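Local coordinates for D-mandelate dehydrogenase (Rhodotorula graminis, PDB 2W2K), which probably interconverts D-mandelate or related D-2-hydroxy acids and their 2-oxo acids with a nicotinamide cofactor, at residues B[310-313]-B[314-318]. Numbering follows the deposited sequence.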
ATOM      1  N   ILE B 310     -11.762  -0.015 -12.741  1.00  6.20           N
ATOM      2  CA  ILE B 310     -12.553  -0.472 -13.917  1.00  7.95           C
ATOM      3  C   ILE B 310     -13.338  -1.807 -13.702  1.00  7.14           C
ATOM      4  O   ILE B 310     -14.469  -1.938 -14.181  1.00  9.28           O
ATOM      5  CB  ILE B 310     -11.702  -0.430 -15.218  1.00  8.09           C
ATOM      6  CG1 ILE B 310     -11.445   1.027 -15.624  1.00  6.98           C
ATOM      7  CG2 ILE B 310     -12.366  -1.206 -16.366  1.00 10.47           C
ATOM      8  CD1 ILE B 310     -10.277   1.181 -16.590  1.00 16.41           C
ATOM      9  N   GLU B 311     -12.762  -2.755 -12.958  1.00  6.87           N
ATOM     10  CA  GLU B 311     -13.446  -4.028 -12.595  1.00  7.29           C
ATOM     11  C   GLU B 311     -14.711  -3.831 -11.745  1.00  6.29           C
ATOM     12  O   GLU B 311     -15.707  -4.577 -11.892  1.00  7.61           O
ATOM     13  CB  GLU B 311     -12.479  -5.042 -11.908  1.00  8.48           C
ATOM     14  CG  GLU B 311     -11.332  -5.573 -12.832  1.00 10.11           C
ATOM     15  CD  GLU B 311     -10.172  -4.586 -13.065  1.00 13.26           C
ATOM     16  OE1 GLU B 311     -10.042  -3.554 -12.362  1.00  9.64           O
ATOM     17  OE2 GLU B 311      -9.371  -4.838 -13.992  1.00 14.51           O
ATOM     18  N   THR B 312     -14.684  -2.841 -10.851  1.00  7.28           N
ATOM     19  CA  THR B 312     -15.910  -2.445 -10.110  1.00  7.01           C
ATOM     20  C   THR B 312     -17.012  -2.017 -11.098  1.00  7.63           C
ATOM     21  O   THR B 312     -18.169  -2.446 -10.983  1.00  5.86           O
ATOM     22  CB  THR B 312     -15.635  -1.292  -9.108  1.00  7.73           C
ATOM     23  OG1 THR B 312     -14.545  -1.655  -8.231  1.00  7.03           O
ATOM     24  CG2 THR B 312     -16.888  -1.008  -8.269  1.00  5.46           C
ATOM     25  N   PHE B 313     -16.642  -1.184 -12.071  1.00  8.10           N
ATOM     26  CA  PHE B 313     -17.615  -0.598 -13.012  1.00  7.82           C
ATOM     27  C   PHE B 313     -18.205  -1.676 -13.942  1.00  8.43           C
ATOM     28  O   PHE B 313     -19.407  -1.629 -14.269  1.00  7.62           O
ATOM     29  CB  PHE B 313     -16.973   0.545 -13.847  1.00  7.45           C
ATOM     30  CG  PHE B 313     -16.333   1.653 -13.033  1.00  8.18           C
ATOM     31  CD1 PHE B 313     -16.806   2.003 -11.765  1.00  8.70           C
ATOM     32  CD2 PHE B 313     -15.261   2.386 -13.567  1.00 10.34           C
ATOM     33  CE1 PHE B 313     -16.196   3.046 -11.030  1.00 15.87           C
ATOM     34  CE2 PHE B 313     -14.651   3.429 -12.836  1.00 10.02           C
ATOM     35  CZ  PHE B 313     -15.126   3.757 -11.576  1.00 12.79           C
ATOM     36  N   HIS B 314     -17.380  -2.643 -14.368  1.00  8.22           N
ATOM     37  CA  HIS B 314     -17.874  -3.826 -15.129  1.00  8.46           C
ATOM     38  C   HIS B 314     -18.987  -4.539 -14.333  1.00  8.69           C
ATOM     39  O   HIS B 314     -20.051  -4.902 -14.882  1.00  8.40           O
ATOM     40  CB  HIS B 314     -16.735  -4.830 -15.396  1.00  9.12           C
ATOM     41  CG  HIS B 314     -15.906  -4.534 -16.616  1.00 16.56           C
ATOM     42  ND1 HIS B 314     -15.334  -3.302 -16.865  1.00 21.11           N
ATOM     43  CD2 HIS B 314     -15.547  -5.327 -17.656  1.00 20.43           C
ATOM     44  CE1 HIS B 314     -14.669  -3.347 -18.011  1.00 14.57           C
ATOM     45  NE2 HIS B 314     -14.776  -4.567 -18.505  1.00 25.42           N
ATOM     46  N   GLU B 315     -18.742  -4.757 -13.037  1.00  7.78           N
ATOM     47  CA  GLU B 315     -19.732  -5.437 -12.200  1.00  9.63           C
ATOM     48  C   GLU B 315     -21.003  -4.588 -11.910  1.00  7.34           C
ATOM     49  O   GLU B 315     -22.112  -5.160 -11.834  1.00  6.63           O
ATOM     50  CB  GLU B 315     -19.074  -6.058 -10.945  1.00 10.49           C
ATOM     51  CG  GLU B 315     -19.989  -6.961 -10.103  1.00 13.51           C
ATOM     52  CD  GLU B 315     -20.230  -8.385 -10.676  1.00 14.93           C
ATOM     53  OE1 GLU B 315     -19.806  -8.715 -11.822  1.00 14.97           O
ATOM     54  OE2 GLU B 315     -20.879  -9.171  -9.939  1.00 14.38           O
ATOM     55  N   PHE B 316     -20.866  -3.257 -11.768  1.00  4.66           N
ATOM     56  CA  PHE B 316     -22.049  -2.345 -11.684  1.00  5.26           C
ATOM     57  C   PHE B 316     -22.961  -2.523 -12.930  1.00  9.28           C
ATOM     58  O   PHE B 316     -24.185  -2.675 -12.803  1.00  8.25           O
ATOM     59  CB  PHE B 316     -21.674  -0.827 -11.571  1.00  5.44           C
ATOM     60  CG  PHE B 316     -21.092  -0.396 -10.238  1.00  6.03           C
ATOM     61  CD1 PHE B 316     -21.214  -1.177  -9.073  1.00  8.44           C
ATOM     62  CD2 PHE B 316     -20.427   0.830 -10.148  1.00  8.56           C
ATOM     63  CE1 PHE B 316     -20.636  -0.727  -7.831  1.00  7.41           C
ATOM     64  CE2 PHE B 316     -19.869   1.282  -8.934  1.00  9.44           C
ATOM     65  CZ  PHE B 316     -19.988   0.494  -7.771  1.00 11.55           C
ATOM     66  N   GLU B 317     -22.369  -2.467 -14.131  1.00  8.05           N
ATOM     67  CA  GLU B 317     -23.128  -2.667 -15.388  1.00  6.71           C
ATOM     68  C   GLU B 317     -23.758  -4.064 -15.477  1.00  8.84           C
ATOM     69  O   GLU B 317     -24.941  -4.180 -15.835  1.00  5.76           O
ATOM     70  CB  GLU B 317     -22.232  -2.361 -16.618  1.00  5.37           C
ATOM     71  CG  GLU B 317     -21.862  -0.858 -16.689  1.00  5.22           C
ATOM     72  CD  GLU B 317     -21.238  -0.395 -18.019  1.00 11.27           C
ATOM     73  OE1 GLU B 317     -21.015  -1.228 -18.932  1.00 10.58           O
ATOM     74  OE2 GLU B 317     -20.968   0.835 -18.121  1.00 10.17           O
ATOM     75  N   ARG B 318     -22.998  -5.122 -15.142  1.00  8.02           N
ATOM     76  CA  ARG B 318     -23.562  -6.503 -15.162  1.00  7.55           C
ATOM     77  C   ARG B 318     -24.730  -6.689 -14.169  1.00  7.91           C
ATOM     78  O   ARG B 318     -25.771  -7.246 -14.537  1.00  8.74           O
ATOM     79  CB  ARG B 318     -22.481  -7.584 -14.897  1.00  8.25           C
ATOM     80  CG  ARG B 318     -23.005  -9.062 -15.111  1.00  8.17           C
ATOM     81  CD  ARG B 318     -21.972 -10.113 -14.629  1.00 11.23           C
ATOM     82  NE  ARG B 318     -21.931 -10.223 -13.163  1.00 14.57           N
ATOM     83  CZ  ARG B 318     -22.768 -10.961 -12.425  1.00 18.64           C
ATOM     84  NH1 ARG B 318     -23.747 -11.676 -12.991  1.00 14.44           N
ATOM     85  NH2 ARG B 318     -22.630 -10.992 -11.107  1.00 17.35           N
TER
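Thr312 and Phe316, one helical turn apart, run alongside each other in the same direction, and the Thr312 methyl sits over one face of the Phe316 ring. In this CH-pi contact Thr312 CG2 lies 3.9 Å from the centroid of the Phe316 ring, displaced toward CZ. Thr312 turns CG2 anti to the backbone N (chi1 -54° for OG1), which leaves OG1 beside that N to bond the carbonyl of Gly307, a residue of the NAD(+) site. Phe313 meets Phe316 at a slant: CD2 of Phe316 comes to the edge of the Phe313 ring, 4.1 Å from its CD1. With an alanine here instead of Phe316, the Thr312 methyl would probably lose its aromatic cover and the Phe313 edge its neighbour.

On another side of the helix, Ile310 O takes the backbone bond from His314 N at 3.0 Å and a weak, bent one from His314 ND1 at 3.1 Å. The Glu317 carboxylate accepts the backbone N-H groups of Arg14, His15 and Leu16, tying helix 310-330, which starts near the NAD(+) site, to the domain of strand 5-8. Arg318 grips Glu315 side-on, NE to OE1 at 2.9 Å and NH2 to OE2 at 2.8 Å. Both oxygens lie in or near the guanidinium plane, but NE stands 40° out of the carboxylate plane; the paired bonds probably fix the rotation of both groups.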